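Local coordinates for conserved domain protein (Streptococcus pneumoniae, PDB 2I7R) that is of unknown function but belongs to the glyoxalase/bleomycin resistance protein/dioxygenase superfamily, and forms a dimer of two-sheet subunits, at residues Ile11-Val16 and Gly106-Val111; Ala21-Ile26 and His46-Ser51; Lys79-Leu84 and Glu100-Gln105. All blocks are in the same frame, centred on the assembly; numbering follows the deposited sequence.

From the N terminus, the end of strand 5-12 and the loop after it, residues 11-16, are joined by contact 1 to the loop 106-111, some ninety residues on. That long loop encloses the other two contacts, which follow one another in series. Contact 2 closes first, setting helix 16-27 against strand 46-51 of the N-terminal sheet; contact 3 then does the same for helix 74-84 and strand 100-105 of the second sheet. Contact 1 ties these two similar halves together. Contacts 1 and 2 share backbone bonds from I11 to M49 and S51, while I26 O with R80 NH2 links contacts 2 and 3 across the halves.

Contact 1 of 3, residues Ile11-Val16 and Gly106-Val111; sequences IIVSNV and GPAGLV
I11 meets L110 at the end of strand 5-12, and V13 meets A108 in the loop just beyond, in two small apolar pairs. In the first, a single methyl of the leucine does the touching: L110 CD2 sits 4.0 Å from I11 CG2 and 4.1 Å from both I11 CG1 and I11 CD1. I11 CG2 lies anti to the backbone N with CG1 beside it (chi1 -44°), which sets all three carbons around the one methyl; the two side chains cross obliquely. In the second pair V13 CG1 reaches A108 CB at 4.0 Å. Alanine's single methyl is enough for this partly exposed edge, though its left-handed backbone conformation is costly for a residue other than glycine.

Backbone bonding shapes the loop. L110 N donates to P107 O at 3.0 Å across a type I' beta turn, with A108 and G109 at its centre, that joins antiparallel strands 100-105 and 111-116. G109 suits its place, since a beta carbon there would press on the preceding carbonyl.

The turn of the second beta-alpha-beta-beta-beta module thus packs on the first. P107 rests on helix 16-27 at V19, L23 and I26, and L110 on strand 65-70 at I65 and I67, while I11 packs on L48 and L50 of strand 46-51 and pairs antiparallel with a strand of the second subunit.

Contact 2 of 3, residues Ala21-Ile26 and His46-Ser51; sequences ADLEHI and HCLMLS
L23 of helix 16-27 faces two leucines of strand 46-51, and the strand's alternation decides which of its residues can answer. At the start, H46 turns its ring back to its own chain: ND1 donates to C47 O at 3.0 Å, the oxygen lying almost in the ring plane although the nitrogen stands well above the carbonyl plane. The ring also meets H46 of the second subunit edge-to-face. L48 is the first to point at the helix; with CG anti to its backbone N (chi1 175°), it brings CD2 to 4.1 Å from L23 CD2, the two side chains crossing at about a right angle. M49, a selenomethionine, points away. L50 returns to the helix side, and its CD2 lies 3.8 Å from that same L23 CD2. L23 makes both contacts with torsions off the common staggered values (chi1 -135°, chi2 33°). Leucine suits all three places, being long enough to span a helix-to-sheet layer and wholly apolar in a buried one.

In this first beta-alpha-beta-beta-beta module of the glyoxalase superfamily, strand 46-51 lies between strands 5-12 and 38-43, with L48 resting on L9; helix 16-27 lies over the sheet, L23 also touching F41.

Contact 3 of 3, residues Lys79-Leu84 and Glu100-Gln105; sequences KRLNEL and ESLLVQ
This is a buried helix-on-sheet contact in which L81 of helix 74-84 meets L102 and V104 of strand 100-105, within the second beta-alpha-beta-beta-beta module of the glyoxalase superfamily. L81 alone carries the helix side. Its methyl does the touching, L81 CD1 lying 3.8 Å from V104 CG1 and 3.9 Å from L102 CD2. The leucine meets V104 at about a right angle and L102 more obliquely.

The strand supplies alternate residues, L102 and V104, whose side chains point toward the helix. L102 has CG anti to the backbone N (chi1 168°), which carries its CD2 out to L81; the shorter V104 offers CG1 from its branched beta carbon. A beta-branched residue is well suited to a strand, and leucine to a helix face that must reach across to it.

Around this small group, L81 also packs on F114 of strand 111-116, while L102 touches V88 of strand 88-94 and both V74 and Y78 of the same helix. Polar links lie at the margins: R80 NH2 bonds to I26 O, tying the helix to the N-terminal half, and to N77 OD1 within the helix, and E100 forms a salt bridge with R116.

Across the two segments the contact is made of methyl groups alone. It therefore rests on dispersion and the exclusion of water, with no directional bond between the helix segment and the strand.

Contact 1 of 3, residues Ile11-Val16 and Gly106-Val111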
loop_
_atom_site.group_PDB
_atom_site.type_symbol
_atom_site.label_atom_id
_atom_site.label_comp_id
_atom_site.label_asym_id
_atom_site.label_seq_id
_atom_site.Cartn_x
_atom_site.Cartn_y
_atom_site.Cartn_z
ATOM N N ILE A 11 -5.061 -3.518 -4.434
ATOM C CA ILE A 11 -4.355 -3.576 -5.712
ATOM C C ILE A 11 -5.377 -3.975 -6.778
ATOM O O ILE A 11 -6.043 -5.021 -6.657
ATOM C CB ILE A 11 -3.193 -4.641 -5.731
ATOM C CG1 ILE A 11 -2.336 -4.600 -4.446
ATOM C CG2 ILE A 11 -2.370 -4.512 -7.053
ATOM C CD1 ILE A 11 -1.739 -3.210 -4.126
ATOM N N ILE A 12 -5.488 -3.151 -7.814
ATOM C CA ILE A 12 -6.431 -3.419 -8.905
ATOM C C ILE A 12 -5.692 -4.235 -9.982
ATOM O O ILE A 12 -4.634 -3.797 -10.512
ATOM C CB ILE A 12 -6.960 -2.123 -9.519
ATOM C CG1 ILE A 12 -7.493 -1.166 -8.462
ATOM C CG2 ILE A 12 -7.985 -2.406 -10.607
ATOM C CD1 ILE A 12 -8.305 -1.848 -7.367
ATOM N N VAL A 13 -6.239 -5.416 -10.275
ATOM C CA VAL A 13 -5.638 -6.389 -11.202
ATOM C C VAL A 13 -6.741 -7.075 -12.038
ATOM O O VAL A 13 -7.869 -7.203 -11.573
ATOM C CB VAL A 13 -4.751 -7.441 -10.455
ATOM C CG1 VAL A 13 -3.609 -6.752 -9.683
ATOM C CG2 VAL A 13 -5.585 -8.355 -9.505
ATOM N N SER A 14 -6.426 -7.527 -13.251
ATOM C CA SER A 14 -7.446 -8.177 -14.093
ATOM C C SER A 14 -7.692 -9.647 -13.760
ATOM O O SER A 14 -8.770 -10.181 -14.044
ATOM C CB SER A 14 -7.100 -8.045 -15.574
ATOM O OG SER A 14 -5.894 -8.732 -15.814
ATOM N N ASN A 15 -6.719 -10.304 -13.142
ATOM C CA ASN A 15 -6.847 -11.738 -12.909
ATOM C C ASN A 15 -6.623 -12.089 -11.447
ATOM O O ASN A 15 -5.590 -12.646 -11.059
ATOM C CB ASN A 15 -5.895 -12.512 -13.818
ATOM C CG ASN A 15 -6.170 -14.000 -13.809
ATOM O OD1 ASN A 15 -6.959 -14.510 -12.994
ATOM N ND2 ASN A 15 -5.503 -14.720 -14.702
ATOM N N VAL A 16 -7.605 -11.737 -10.641
ATOM C CA VAL A 16 -7.555 -11.940 -9.215
ATOM C C VAL A 16 -7.221 -13.394 -8.799
ATOM O O VAL A 16 -6.344 -13.570 -7.936
ATOM C CB VAL A 16 -8.843 -11.437 -8.553
ATOM C CG1 VAL A 16 -8.889 -11.825 -7.078
ATOM C CG2 VAL A 16 -8.944 -9.953 -8.733
ATOM N N GLY A 106 6.872 -9.793 -6.633
ATOM C CA GLY A 106 5.532 -10.395 -6.450
ATOM C C GLY A 106 4.805 -10.427 -7.785
ATOM O O GLY A 106 5.359 -9.942 -8.798
ATOM N N PRO A 107 3.566 -10.998 -7.825
ATOM C CA PRO A 107 2.833 -11.040 -9.117
ATOM C C PRO A 107 2.349 -9.668 -9.536
ATOM O O PRO A 107 2.243 -8.782 -8.680
ATOM C CB PRO A 107 1.643 -11.950 -8.808
ATOM C CG PRO A 107 1.374 -11.716 -7.344
ATOM C CD PRO A 107 2.777 -11.612 -6.736
ATOM N N ALA A 108 2.065 -9.472 -10.834
ATOM C CA ALA A 108 1.395 -8.241 -11.305
ATOM C C ALA A 108 2.169 -6.960 -11.078
ATOM O O ALA A 108 1.568 -5.887 -10.880
ATOM C CB ALA A 108 -0.019 -8.106 -10.710
ATOM N N GLY A 109 3.500 -7.045 -11.130
ATOM C CA GLY A 109 4.323 -5.853 -10.922
ATOM C C GLY A 109 4.613 -5.566 -9.445
ATOM O O GLY A 109 5.415 -4.671 -9.157
ATOM N N LEU A 110 3.989 -6.299 -8.504
ATOM C CA LEU A 110 4.188 -5.981 -7.061
ATOM C C LEU A 110 5.573 -6.408 -6.652
ATOM O O LEU A 110 6.067 -7.399 -7.180
ATOM C CB LEU A 110 3.203 -6.687 -6.139
ATOM C CG LEU A 110 1.736 -6.349 -6.414
ATOM C CD1 LEU A 110 0.843 -7.402 -5.864
ATOM C CD2 LEU A 110 1.447 -4.986 -5.893
ATOM N N VAL A 111 6.155 -5.660 -5.719
ATOM C CA VAL A 111 7.448 -5.948 -5.100
ATOM C C VAL A 111 7.232 -5.999 -3.576
ATOM O O VAL A 111 6.574 -5.134 -2.980
ATOM C CB VAL A 111 8.527 -4.848 -5.440
ATOM C CG1 VAL A 111 9.845 -5.081 -4.647
ATOM C CG2 VAL A 111 8.780 -4.704 -7.010
#

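Contact 2 of 3, residues Ala21-Ile26 and His46-Ser51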
loop_
_atom_site.group_PDB
_atom_site.type_symbol
_atom_site.label_atom_id
_atom_site.label_comp_id
_atom_site.label_asym_id
_atom_site.label_seq_id
_atom_site.Cartn_x
_atom_site.Cartn_y
_atom_site.Cartn_z
ATOM N N ALA A 21 -3.549 -16.622 -5.966
ATOM C CA ALA A 21 -2.825 -17.886 -5.814
ATOM C C ALA A 21 -1.305 -17.657 -5.652
ATOM O O ALA A 21 -0.654 -18.235 -4.781
ATOM C CB ALA A 21 -3.107 -18.784 -6.993
ATOM N N ASP A 22 -0.753 -16.771 -6.477
ATOM C CA ASP A 22 0.676 -16.431 -6.413
ATOM C C ASP A 22 1.067 -15.766 -5.080
ATOM O O ASP A 22 2.094 -16.088 -4.496
ATOM C CB ASP A 22 1.054 -15.501 -7.564
ATOM C CG ASP A 22 1.018 -16.185 -8.921
ATOM O OD1 ASP A 22 0.888 -17.422 -8.963
ATOM O OD2 ASP A 22 1.116 -15.473 -9.942
ATOM N N LEU A 23 0.257 -14.810 -4.651
ATOM C CA LEU A 23 0.441 -14.110 -3.378
ATOM C C LEU A 23 0.369 -15.054 -2.167
ATOM O O LEU A 23 1.159 -14.923 -1.252
ATOM C CB LEU A 23 -0.578 -12.969 -3.265
ATOM C CG LEU A 23 -0.119 -11.591 -2.771
ATOM C CD1 LEU A 23 1.326 -11.204 -3.166
ATOM C CD2 LEU A 23 -1.140 -10.475 -3.148
ATOM N N GLU A 24 -0.530 -16.048 -2.194
ATOM C CA GLU A 24 -0.559 -17.093 -1.146
ATOM C C GLU A 24 0.744 -17.899 -1.003
ATOM O O GLU A 24 1.170 -18.168 0.113
ATOM C CB GLU A 24 -1.744 -18.044 -1.347
ATOM C CG GLU A 24 -3.070 -17.317 -1.466
ATOM C CD GLU A 24 -4.273 -18.239 -1.607
ATOM O OE1 GLU A 24 -4.236 -19.202 -2.409
ATOM O OE2 GLU A 24 -5.274 -17.970 -0.907
ATOM N N HIS A 25 1.369 -18.292 -2.122
ATOM C CA HIS A 25 2.655 -18.992 -2.049
ATOM C C HIS A 25 3.731 -18.060 -1.505
ATOM O O HIS A 25 4.509 -18.442 -0.630
ATOM C CB HIS A 25 3.081 -19.560 -3.402
ATOM C CG HIS A 25 2.195 -20.649 -3.901
ATOM N ND1 HIS A 25 1.364 -20.490 -4.986
ATOM C CD2 HIS A 25 2.000 -21.911 -3.456
ATOM C CE1 HIS A 25 0.695 -21.612 -5.193
ATOM N NE2 HIS A 25 1.070 -22.492 -4.282
ATOM N N ILE A 26 3.756 -16.823 -1.994
ATOM C CA ILE A 26 4.765 -15.885 -1.514
ATOM C C ILE A 26 4.622 -15.572 -0.020
ATOM O O ILE A 26 5.614 -15.505 0.698
ATOM C CB ILE A 26 4.742 -14.605 -2.319
ATOM C CG1 ILE A 26 5.279 -14.885 -3.727
ATOM C CG2 ILE A 26 5.544 -13.494 -1.581
ATOM C CD1 ILE A 26 4.856 -13.886 -4.735
ATOM N N HIS A 46 -2.785 -5.338 9.149
ATOM C CA HIS A 46 -3.075 -4.626 7.889
ATOM C C HIS A 46 -3.739 -5.613 6.937
ATOM O O HIS A 46 -3.419 -6.792 6.949
ATOM C CB HIS A 46 -1.745 -4.105 7.331
ATOM C CG HIS A 46 -1.843 -2.919 6.408
ATOM N ND1 HIS A 46 -2.569 -2.932 5.231
ATOM C CD2 HIS A 46 -1.232 -1.707 6.455
ATOM C CE1 HIS A 46 -2.430 -1.776 4.615
ATOM N NE2 HIS A 46 -1.617 -1.017 5.330
ATOM N N CYS A 47 -4.711 -5.156 6.163
ATOM C CA CYS A 47 -5.323 -5.993 5.123
ATOM C C CYS A 47 -4.840 -5.589 3.753
ATOM O O CYS A 47 -4.562 -4.431 3.511
ATOM C CB CYS A 47 -6.837 -5.883 5.129
ATOM S SG CYS A 47 -7.570 -6.774 6.444
ATOM N N LEU A 48 -4.754 -6.556 2.864
ATOM C CA LEU A 48 -4.386 -6.305 1.489
ATOM C C LEU A 48 -5.464 -6.956 0.615
ATOM O O LEU A 48 -5.621 -8.168 0.643
ATOM C CB LEU A 48 -2.968 -6.873 1.222
ATOM C CG LEU A 48 -2.315 -6.874 -0.181
ATOM C CD1 LEU A 48 -1.952 -5.484 -0.662
ATOM C CD2 LEU A 48 -1.047 -7.712 -0.159
HETATM N N MSE A 49 -6.201 -6.156 -0.151
HETATM C CA MSE A 49 -7.176 -6.690 -1.099
HETATM C C MSE A 49 -6.648 -6.723 -2.555
HETATM O O MSE A 49 -5.863 -5.860 -2.983
HETATM C CB MSE A 49 -8.470 -5.853 -1.080
HETATM C CG MSE A 49 -9.423 -6.120 0.091
HETATM SE SE MSE A 49 -8.647 -6.285 1.869
HETATM C CE MSE A 49 -10.393 -6.017 2.892
ATOM N N LEU A 50 -7.121 -7.698 -3.312
ATOM C CA LEU A 50 -6.994 -7.674 -4.764
ATOM C C LEU A 50 -8.394 -7.442 -5.305
ATOM O O LEU A 50 -9.356 -8.058 -4.838
ATOM C CB LEU A 50 -6.446 -8.997 -5.285
ATOM C CG LEU A 50 -5.203 -9.531 -4.573
ATOM C CD1 LEU A 50 -4.870 -10.902 -5.130
ATOM C CD2 LEU A 50 -4.022 -8.551 -4.752
ATOM N N SER A 51 -8.530 -6.543 -6.261
ATOM C CA SER A 51 -9.850 -6.276 -6.803
ATOM C C SER A 51 -9.792 -6.115 -8.311
ATOM O O SER A 51 -8.914 -5.443 -8.814
ATOM C CB SER A 51 -10.467 -5.058 -6.122
ATOM O OG SER A 51 -11.630 -4.650 -6.823
#

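Contact 3 of 3, residues Lys79-Leu84 and Glu100-Gln105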
loop_
_atom_site.group_PDB
_atom_site.type_symbol
_atom_site.label_atom_id
_atom_site.label_comp_id
_atom_site.label_asym_id
_atom_site.label_seq_id
_atom_site.Cartn_x
_atom_site.Cartn_y
_atom_site.Cartn_z
ATOM N N LYS A 79 14.914 -18.800 2.416
ATOM C CA LYS A 79 15.037 -20.209 2.081
ATOM C C LYS A 79 13.726 -20.735 1.481
ATOM O O LYS A 79 13.734 -21.430 0.465
ATOM C CB LYS A 79 15.413 -21.035 3.324
ATOM C CG LYS A 79 15.713 -22.523 3.017
ATOM C CD LYS A 79 15.442 -23.428 4.221
ATOM C CE LYS A 79 16.630 -23.428 5.182
ATOM N NZ LYS A 79 16.798 -24.813 5.768
ATOM N N ARG A 80 12.619 -20.392 2.127
ATOM C CA ARG A 80 11.300 -20.810 1.700
ATOM C C ARG A 80 11.058 -20.357 0.263
ATOM O O ARG A 80 10.675 -21.171 -0.617
ATOM C CB ARG A 80 10.231 -20.251 2.657
ATOM C CG ARG A 80 8.806 -20.655 2.348
ATOM C CD ARG A 80 7.818 -20.061 3.341
ATOM N NE ARG A 80 7.859 -18.597 3.423
ATOM C CZ ARG A 80 7.346 -17.752 2.518
ATOM N NH1 ARG A 80 6.753 -18.208 1.402
ATOM N NH2 ARG A 80 7.460 -16.424 2.716
ATOM N N LEU A 81 11.315 -19.079 0.019
ATOM C CA LEU A 81 11.077 -18.480 -1.284
ATOM C C LEU A 81 11.984 -19.022 -2.382
ATOM O O LEU A 81 11.544 -19.152 -3.526
ATOM C CB LEU A 81 11.123 -16.945 -1.220
ATOM C CG LEU A 81 10.074 -16.305 -0.308
ATOM C CD1 LEU A 81 10.456 -14.836 0.111
ATOM C CD2 LEU A 81 8.636 -16.419 -0.896
ATOM N N ASN A 82 13.242 -19.312 -2.047
ATOM C CA ASN A 82 14.218 -19.870 -3.005
ATOM C C ASN A 82 13.781 -21.253 -3.442
ATOM O O ASN A 82 13.863 -21.581 -4.624
ATOM C CB ASN A 82 15.631 -19.986 -2.406
ATOM C CG ASN A 82 16.460 -18.736 -2.593
ATOM O OD1 ASN A 82 16.022 -17.738 -3.190
ATOM N ND2 ASN A 82 17.682 -18.776 -2.075
ATOM N N GLU A 83 13.343 -22.066 -2.478
ATOM C CA GLU A 83 12.826 -23.406 -2.782
ATOM C C GLU A 83 11.604 -23.313 -3.680
ATOM O O GLU A 83 11.401 -24.194 -4.483
ATOM C CB GLU A 83 12.417 -24.183 -1.535
ATOM C CG GLU A 83 13.481 -24.446 -0.506
ATOM C CD GLU A 83 12.883 -25.101 0.753
ATOM O OE1 GLU A 83 12.109 -26.082 0.584
ATOM O OE2 GLU A 83 13.168 -24.642 1.898
ATOM N N LEU A 84 10.801 -22.255 -3.548
ATOM C CA LEU A 84 9.619 -22.050 -4.396
ATOM C C LEU A 84 9.933 -21.573 -5.811
ATOM O O LEU A 84 9.093 -21.684 -6.686
ATOM C CB LEU A 84 8.641 -21.047 -3.759
ATOM C CG LEU A 84 7.721 -21.572 -2.664
ATOM C CD1 LEU A 84 6.962 -20.396 -2.056
ATOM C CD2 LEU A 84 6.753 -22.647 -3.230
ATOM N N GLU A 100 17.536 -5.770 8.473
ATOM C CA GLU A 100 17.791 -6.805 7.488
ATOM C C GLU A 100 16.565 -6.875 6.557
ATOM O O GLU A 100 15.431 -6.842 7.025
ATOM C CB GLU A 100 18.029 -8.150 8.166
ATOM C CG GLU A 100 18.551 -9.228 7.218
ATOM C CD GLU A 100 18.388 -10.632 7.784
ATOM O OE1 GLU A 100 17.934 -10.823 8.949
ATOM O OE2 GLU A 100 18.745 -11.559 7.043
ATOM N N SER A 101 16.804 -6.950 5.255
ATOM C CA SER A 101 15.702 -7.056 4.313
ATOM C C SER A 101 15.961 -8.016 3.161
ATOM O O SER A 101 17.072 -8.405 2.899
ATOM C CB SER A 101 15.308 -5.676 3.776
ATOM O OG SER A 101 16.289 -5.208 2.885
ATOM N N LEU A 102 14.876 -8.370 2.501
ATOM C CA LEU A 102 14.830 -9.328 1.408
ATOM C C LEU A 102 13.731 -8.802 0.484
ATOM O O LEU A 102 12.564 -8.702 0.884
ATOM C CB LEU A 102 14.435 -10.712 1.936
ATOM C CG LEU A 102 14.048 -11.812 0.947
ATOM C CD1 LEU A 102 15.256 -12.157 0.052
ATOM C CD2 LEU A 102 13.515 -13.050 1.700
ATOM N N LEU A 103 14.124 -8.471 -0.734
ATOM C CA LEU A 103 13.218 -7.937 -1.738
ATOM C C LEU A 103 12.861 -8.983 -2.769
ATOM O O LEU A 103 13.755 -9.582 -3.371
ATOM C CB LEU A 103 13.867 -6.740 -2.416
ATOM C CG LEU A 103 13.355 -5.608 -1.539
ATOM C CD1 LEU A 103 14.478 -4.874 -0.855
ATOM C CD2 LEU A 103 12.353 -4.700 -2.293
ATOM N N VAL A 104 11.562 -9.213 -2.957
ATOM C CA VAL A 104 11.119 -10.273 -3.875
ATOM C C VAL A 104 10.123 -9.752 -4.911
ATOM O O VAL A 104 9.384 -8.820 -4.640
ATOM C CB VAL A 104 10.566 -11.535 -3.120
ATOM C CG1 VAL A 104 11.387 -11.788 -1.873
ATOM C CG2 VAL A 104 9.136 -11.369 -2.740
ATOM N N GLN A 105 10.143 -10.338 -6.105
ATOM C CA GLN A 105 9.236 -9.926 -7.150
ATOM C C GLN A 105 7.919 -10.584 -6.841
ATOM O O GLN A 105 7.860 -11.815 -6.755
ATOM C CB GLN A 105 9.735 -10.375 -8.532
ATOM C CG GLN A 105 8.888 -9.855 -9.709
ATOM C CD GLN A 105 8.794 -8.323 -9.712
ATOM O OE1 GLN A 105 9.787 -7.604 -9.915
ATOM N NE2 GLN A 105 7.599 -7.822 -9.460
#